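Local coordinates for probable RNA polymerase sigma-D factor (Mycobacterium tuberculosis, PDB 3VFZ), which acts as an ECF sigma factor that directs RNA polymerase to specific promoters, its region 4 domain being the part that binds the -35 element, at residues 31-40 against 64-75. Sequence-based numbering, arbitrary orientation.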
ATOM      1  N   ILE A  31       1.066  -5.799  -8.548  1.00 44.81           N
ATOM      2  CA  ILE A  31       2.366  -6.413  -8.321  1.00 41.49           C
ATOM      3  C   ILE A  31       2.575  -6.730  -6.827  1.00 49.84           C
ATOM      4  O   ILE A  31       3.382  -7.591  -6.469  1.00 46.05           O
ATOM      5  CB  ILE A  31       3.482  -5.460  -8.821  1.00 59.72           C
ATOM      6  CG1 ILE A  31       4.255  -6.082  -9.984  1.00 68.08           C
ATOM      7  CG2 ILE A  31       4.382  -4.999  -7.678  1.00 54.24           C
ATOM      8  CD1 ILE A  31       3.421  -6.240 -11.241  1.00 74.71           C
ATOM      9  N   LEU A  32       1.834  -6.031  -5.968  1.00 43.48           N
ATOM     10  CA  LEU A  32       1.952  -6.151  -4.513  1.00 36.16           C
ATOM     11  C   LEU A  32       1.034  -7.231  -3.957  1.00 40.02           C
ATOM     12  O   LEU A  32       0.018  -7.556  -4.572  1.00 39.28           O
ATOM     13  CB  LEU A  32       1.538  -4.827  -3.851  1.00 30.29           C
ATOM     14  CG  LEU A  32       2.291  -3.557  -4.232  1.00 35.25           C
ATOM     15  CD1 LEU A  32       1.646  -2.337  -3.562  1.00 31.78           C
ATOM     16  CD2 LEU A  32       3.756  -3.707  -3.843  1.00 39.98           C
ATOM     17  N   PRO A  33       1.371  -7.762  -2.768  1.00 42.50           N
ATOM     18  CA  PRO A  33       0.426  -8.610  -2.027  1.00 47.38           C
ATOM     19  C   PRO A  33      -0.852  -7.823  -1.783  1.00 44.07           C
ATOM     20  O   PRO A  33      -0.799  -6.597  -1.607  1.00 32.58           O
ATOM     21  CB  PRO A  33       1.139  -8.854  -0.692  1.00 48.79           C
ATOM     22  CG  PRO A  33       2.584  -8.636  -0.983  1.00 50.24           C
ATOM     23  CD  PRO A  33       2.640  -7.576  -2.044  1.00 41.32           C
ATOM     24  N   ALA A  34      -1.987  -8.517  -1.780  1.00 35.35           N
ATOM     25  CA  ALA A  34      -3.274  -7.890  -1.555  1.00 38.29           C
ATOM     26  C   ALA A  34      -3.266  -6.934  -0.361  1.00 39.78           C
ATOM     27  O   ALA A  34      -3.815  -5.838  -0.431  1.00 35.42           O
ATOM     28  CB  ALA A  34      -4.355  -8.972  -1.366  1.00 39.02           C
ATOM     29  N   LYS A  35      -2.644  -7.356   0.734  1.00 41.10           N
ATOM     30  CA  LYS A  35      -2.687  -6.591   1.977  1.00 44.19           C
ATOM     31  C   LYS A  35      -1.994  -5.242   1.831  1.00 36.11           C
ATOM     32  O   LYS A  35      -2.424  -4.245   2.399  1.00 32.41           O
ATOM     33  CB  LYS A  35      -2.041  -7.391   3.110  1.00 54.52           C
ATOM     34  CG  LYS A  35      -1.843  -6.601   4.389  1.00 66.50           C
ATOM     35  CD  LYS A  35      -2.246  -7.417   5.603  1.00 76.49           C
ATOM     36  CE  LYS A  35      -3.712  -7.805   5.522  1.00 83.89           C
ATOM     37  NZ  LYS A  35      -4.153  -8.637   6.678  1.00 89.18           N
ATOM     38  N   GLN A  36      -0.914  -5.230   1.065  1.00 23.48           N
ATOM     39  CA  GLN A  36      -0.166  -4.011   0.832  1.00 20.50           C
ATOM     40  C   GLN A  36      -0.944  -3.077  -0.100  1.00 26.51           C
ATOM     41  O   GLN A  36      -0.923  -1.866   0.083  1.00 26.67           O
ATOM     42  CB  GLN A  36       1.227  -4.334   0.274  1.00 27.67           C
ATOM     43  CG  GLN A  36       2.149  -5.019   1.291  1.00 36.45           C
ATOM     44  CD  GLN A  36       3.495  -5.424   0.699  1.00 36.74           C
ATOM     45  OE1 GLN A  36       3.891  -4.949  -0.361  1.00 33.18           O
ATOM     46  NE2 GLN A  36       4.200  -6.313   1.386  1.00 36.12           N
ATOM     47  N   ARG A  37      -1.637  -3.631  -1.091  1.00 32.07           N
ATOM     48  CA  ARG A  37      -2.458  -2.801  -1.975  1.00 33.14           C
ATOM     49  C   ARG A  37      -3.526  -2.105  -1.157  1.00 29.36           C
ATOM     50  O   ARG A  37      -3.757  -0.902  -1.283  1.00 29.03           O
ATOM     51  CB  ARG A  37      -3.135  -3.646  -3.053  1.00 33.93           C
ATOM     52  CG  ARG A  37      -2.191  -4.226  -4.077  1.00 43.40           C
ATOM     53  CD  ARG A  37      -2.858  -5.347  -4.872  1.00 46.17           C
ATOM     54  NE  ARG A  37      -4.002  -4.871  -5.647  1.00 50.75           N
ATOM     55  CZ  ARG A  37      -4.773  -5.662  -6.392  1.00 61.34           C
ATOM     56  NH1 ARG A  37      -4.520  -6.964  -6.449  1.00 57.40           N
ATOM     57  NH2 ARG A  37      -5.799  -5.158  -7.074  1.00 60.73           N
ATOM     58  N   GLU A  38      -4.182  -2.892  -0.315  1.00 27.98           N
ATOM     59  CA  GLU A  38      -5.238  -2.411   0.539  1.00 26.05           C
ATOM     60  C   GLU A  38      -4.739  -1.293   1.446  1.00 26.45           C
ATOM     61  O   GLU A  38      -5.378  -0.250   1.584  1.00 23.56           O
ATOM     62  CB  GLU A  38      -5.740  -3.594   1.370  1.00 29.43           C
ATOM     63  CG  GLU A  38      -6.622  -3.230   2.513  1.00 33.21           C
ATOM     64  CD  GLU A  38      -7.059  -4.462   3.272  1.00 43.04           C
ATOM     65  OE1 GLU A  38      -6.194  -5.324   3.565  1.00 36.96           O
ATOM     66  OE2 GLU A  38      -8.267  -4.574   3.550  1.00 46.36           O
ATOM     67  N   ILE A  39      -3.579  -1.506   2.060  1.00 25.83           N
ATOM     68  CA  ILE A  39      -2.993  -0.498   2.952  1.00 23.46           C
ATOM     69  C   ILE A  39      -2.677   0.808   2.222  1.00 25.85           C
ATOM     70  O   ILE A  39      -3.012   1.896   2.698  1.00 22.34           O
ATOM     71  CB  ILE A  39      -1.734  -1.063   3.687  1.00 24.52           C
ATOM     72  CG1 ILE A  39      -2.199  -1.974   4.819  1.00 27.00           C
ATOM     73  CG2 ILE A  39      -0.868   0.054   4.226  1.00 25.29           C
ATOM     74  CD1 ILE A  39      -1.081  -2.842   5.404  1.00 34.67           C
ATOM     75  N   LEU A  40      -2.036   0.712   1.062  1.00 24.01           N
ATOM     76  CA  LEU A  40      -1.676   1.924   0.320  1.00 20.80           C
ATOM     77  C   LEU A  40      -2.913   2.692  -0.126  1.00 19.84           C
ATOM     78  O   LEU A  40      -2.946   3.917  -0.029  1.00 25.18           O
ATOM     79  CB  LEU A  40      -0.795   1.609  -0.889  1.00 21.41           C
ATOM     80  CG  LEU A  40       0.625   1.113  -0.597  1.00 26.11           C
ATOM     81  CD1 LEU A  40       1.464   1.112  -1.885  1.00 28.65           C
ATOM     82  CD2 LEU A  40       1.282   2.014   0.448  1.00 32.20           C
ATOM     83  N   VAL A  64       1.327  -2.358   9.892  1.00 29.70           N
ATOM     84  CA  VAL A  64       0.973  -1.468   8.783  1.00 28.19           C
ATOM     85  C   VAL A  64       2.209  -0.677   8.333  1.00 27.61           C
ATOM     86  O   VAL A  64       2.476  -0.570   7.145  1.00 30.53           O
ATOM     87  CB  VAL A  64      -0.192  -0.525   9.157  1.00 31.53           C
ATOM     88  CG1 VAL A  64      -0.317   0.609   8.134  1.00 36.69           C
ATOM     89  CG2 VAL A  64      -1.514  -1.307   9.252  1.00 31.05           C
ATOM     90  N   ARG A  65       2.984  -0.159   9.283  1.00 29.94           N
ATOM     91  CA  ARG A  65       4.226   0.530   8.934  1.00 31.35           C
ATOM     92  C   ARG A  65       5.201  -0.361   8.154  1.00 30.69           C
ATOM     93  O   ARG A  65       5.792   0.070   7.172  1.00 30.69           O
ATOM     94  CB  ARG A  65       4.923   1.074  10.182  1.00 36.19           C
ATOM     95  CG  ARG A  65       4.304   2.328  10.773  1.00 40.81           C
ATOM     96  CD  ARG A  65       5.164   2.833  11.949  1.00 47.94           C
ATOM     97  NE  ARG A  65       4.343   3.377  13.025  1.00 65.94           N
ATOM     98  CZ  ARG A  65       4.167   2.791  14.204  1.00 74.28           C
ATOM     99  NH1 ARG A  65       4.773   1.644  14.480  1.00 74.73           N
ATOM    100  NH2 ARG A  65       3.391   3.360  15.116  1.00 78.77           N
ATOM    101  N   VAL A  66       5.379  -1.601   8.600  1.00 29.61           N
ATOM    102  CA  VAL A  66       6.264  -2.537   7.900  1.00 27.53           C
ATOM    103  C   VAL A  66       5.787  -2.850   6.494  1.00 25.90           C
ATOM    104  O   VAL A  66       6.573  -2.847   5.547  1.00 28.01           O
ATOM    105  CB  VAL A  66       6.391  -3.863   8.672  1.00 37.18           C
ATOM    106  CG1 VAL A  66       7.177  -4.878   7.858  1.00 42.72           C
ATOM    107  CG2 VAL A  66       7.052  -3.615  10.004  1.00 36.62           C
ATOM    108  N   ALA A  67       4.490  -3.125   6.363  1.00 26.37           N
ATOM    109  CA  ALA A  67       3.889  -3.361   5.056  1.00 25.02           C
ATOM    110  C   ALA A  67       4.060  -2.158   4.125  1.00 24.73           C
ATOM    111  O   ALA A  67       4.238  -2.324   2.923  1.00 27.93           O
ATOM    112  CB  ALA A  67       2.392  -3.685   5.225  1.00 30.16           C
ATOM    113  N   GLN A  68       3.957  -0.950   4.677  1.00 28.05           N
ATOM    114  CA  GLN A  68       4.153   0.279   3.889  1.00 28.24           C
ATOM    115  C   GLN A  68       5.560   0.303   3.332  1.00 25.43           C
ATOM    116  O   GLN A  68       5.764   0.512   2.141  1.00 26.89           O
ATOM    117  CB  GLN A  68       3.946   1.522   4.766  1.00 26.08           C
ATOM    118  CG  GLN A  68       2.489   1.792   5.082  1.00 30.07           C
ATOM    119  CD  GLN A  68       2.310   2.972   6.025  1.00 35.57           C
ATOM    120  OE1 GLN A  68       3.278   3.529   6.553  1.00 41.23           O
ATOM    121  NE2 GLN A  68       1.074   3.360   6.232  1.00 31.22           N
ATOM    122  N   HIS A  69       6.525   0.057   4.209  1.00 27.59           N
ATOM    123  CA  HIS A  69       7.933   0.015   3.810  1.00 29.40           C
ATOM    124  C   HIS A  69       8.168  -1.020   2.715  1.00 26.95           C
ATOM    125  O   HIS A  69       8.799  -0.724   1.697  1.00 31.36           O
ATOM    126  CB  HIS A  69       8.833  -0.264   5.016  1.00 40.34           C
ATOM    127  CG  HIS A  69       9.015   0.917   5.917  1.00 52.95           C
ATOM    128  ND1 HIS A  69       9.606   2.090   5.496  1.00 62.18           N
ATOM    129  CD2 HIS A  69       8.697   1.102   7.221  1.00 56.68           C
ATOM    130  CE1 HIS A  69       9.637   2.950   6.499  1.00 67.21           C
ATOM    131  NE2 HIS A  69       9.091   2.375   7.558  1.00 65.29           N
ATOM    132  N   ARG A  70       7.659  -2.233   2.911  1.00 26.60           N
ATOM    133  CA  ARG A  70       7.845  -3.287   1.915  1.00 28.52           C
ATOM    134  C   ARG A  70       7.196  -2.901   0.583  1.00 35.06           C
ATOM    135  O   ARG A  70       7.752  -3.151  -0.490  1.00 29.19           O
ATOM    136  CB  ARG A  70       7.268  -4.607   2.417  1.00 29.50           C
ATOM    137  CG  ARG A  70       7.989  -5.124   3.664  1.00 42.01           C
ATOM    138  CD  ARG A  70       7.789  -6.602   3.879  1.00 61.22           C
ATOM    139  NE  ARG A  70       8.350  -7.046   5.158  1.00 81.73           N
ATOM    140  CZ  ARG A  70       9.641  -6.983   5.484  1.00 90.57           C
ATOM    141  NH1 ARG A  70      10.527  -6.484   4.632  1.00 91.93           N
ATOM    142  NH2 ARG A  70      10.045  -7.417   6.672  1.00 92.02           N
ATOM    143  N   ALA A  71       6.016  -2.296   0.659  1.00 30.19           N
ATOM    144  CA  ALA A  71       5.307  -1.874  -0.552  1.00 33.72           C
ATOM    145  C   ALA A  71       6.051  -0.805  -1.342  1.00 31.03           C
ATOM    146  O   ALA A  71       6.188  -0.906  -2.557  1.00 28.49           O
ATOM    147  CB  ALA A  71       3.902  -1.386  -0.216  1.00 27.88           C
ATOM    148  N   LEU A  72       6.503   0.245  -0.670  1.00 28.12           N
ATOM    149  CA  LEU A  72       7.163   1.329  -1.394  1.00 30.84           C
ATOM    150  C   LEU A  72       8.446   0.838  -2.059  1.00 29.19           C
ATOM    151  O   LEU A  72       8.815   1.305  -3.143  1.00 28.87           O
ATOM    152  CB  LEU A  72       7.453   2.509  -0.475  1.00 33.44           C
ATOM    153  CG  LEU A  72       6.220   3.188   0.117  1.00 39.68           C
ATOM    154  CD1 LEU A  72       6.572   4.578   0.586  1.00 42.72           C
ATOM    155  CD2 LEU A  72       5.095   3.243  -0.898  1.00 43.07           C
ATOM    156  N   GLN A  73       9.116  -0.107  -1.411  1.00 26.21           N
ATOM    157  CA  GLN A  73      10.347  -0.655  -1.960  1.00 31.16           C
ATOM    158  C   GLN A  73      10.084  -1.454  -3.239  1.00 31.78           C
ATOM    159  O   GLN A  73      10.822  -1.313  -4.219  1.00 32.82           O
ATOM    160  CB  GLN A  73      11.084  -1.512  -0.925  1.00 41.63           C
ATOM    161  CG  GLN A  73      12.424  -2.036  -1.414  1.00 48.42           C
ATOM    162  CD  GLN A  73      13.380  -0.912  -1.772  1.00 56.28           C
ATOM    163  OE1 GLN A  73      13.727  -0.717  -2.940  1.00 58.84           O
ATOM    164  NE2 GLN A  73      13.802  -0.158  -0.766  1.00 60.09           N
ATOM    165  N   ARG A  74       9.045  -2.288  -3.232  1.00 29.28           N
ATOM    166  CA  ARG A  74       8.665  -3.048  -4.424  1.00 30.35           C
ATOM    167  C   ARG A  74       8.241  -2.089  -5.533  1.00 29.85           C
ATOM    168  O   ARG A  74       8.629  -2.250  -6.686  1.00 32.97           O
ATOM    169  CB  ARG A  74       7.512  -4.028  -4.133  1.00 31.52           C
ATOM    170  CG  ARG A  74       7.878  -5.253  -3.312  1.00 55.04           C
ATOM    171  CD  ARG A  74       6.600  -6.021  -2.930  1.00 70.86           C
ATOM    172  NE  ARG A  74       6.625  -7.438  -3.300  1.00 79.25           N
ATOM    173  CZ  ARG A  74       6.602  -7.898  -4.551  1.00 84.19           C
ATOM    174  NH1 ARG A  74       6.578  -7.058  -5.579  1.00 82.94           N
ATOM    175  NH2 ARG A  74       6.621  -9.206  -4.777  1.00 87.80           N
ATOM    176  N   LEU A  75       7.448  -1.084  -5.178  1.00 27.65           N
ATOM    177  CA  LEU A  75       7.024  -0.098  -6.161  1.00 24.14           C
ATOM    178  C   LEU A  75       8.218   0.652  -6.720  1.00 34.41           C
ATOM    179  O   LEU A  75       8.322   0.839  -7.930  1.00 30.29           O
ATOM    180  CB  LEU A  75       6.041   0.897  -5.550  1.00 23.01           C
ATOM    181  CG  LEU A  75       4.728   0.227  -5.128  1.00 28.56           C
ATOM    182  CD1 LEU A  75       3.869   1.227  -4.404  1.00 28.21           C
ATOM    183  CD2 LEU A  75       4.017  -0.308  -6.364  1.00 31.76           C
TER
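Gln36 is the knob of this contact. Its side chain fills a hollow on helix 61-80 walled by Ala67, Arg70, Ala71 and Arg74. CG leaves CB on the side of the backbone N (chi1 -69°), and the chain then runs extended into the hollow. CG lies over Ala67 O. OE1 reaches Ala71 CA at 3.4 Å, and NE2 lies against Arg70 CB at 3.7 Å. No hydrogen bond crosses between the segments, so against helix 61-80 the amide makes only packing contacts. The small side chains of Ala67 and Ala71 probably allow the close approach: the CA atoms of Gln36 and Ala67 are 5.9 Å apart.

The methyl of Ala67 is a bump in the other direction, meeting Ile39 CD1 at 3.6 Å. The second branch of that isoleucine, CG2, touches both Val64 CG1 and Gln68 CG, which lie on adjoining sides of it. These residues belong to sigma-70 region 4, which reads the -35 element. Val64, Ala67 and Gln68 probably lie in its helix-turn-helix motif. Ile39 and Val64 also touch Thr53 of helix 50-57, so three helices meet at this end. Helices 34-40 and 64-75 cross nearly at right angles, at -99°.

Ala71 CB presses into a hollow edged by Gln36, Leu40 and Leu32. Beyond it, Leu40 and Leu75 meet tip to tip, and their CD1 atoms are tight at 3.5 Å. Leu32 CD1 approaches Leu75 CD2. Leu32 CD2 lies 3.8 Å from Arg74 CD, the two side chains sliding past each other in opposite directions. Ile31 O sits over one face of the Arg74 guanidinium, 3.4 Å from Arg74 NH1 at an angle too poor for a hydrogen bond.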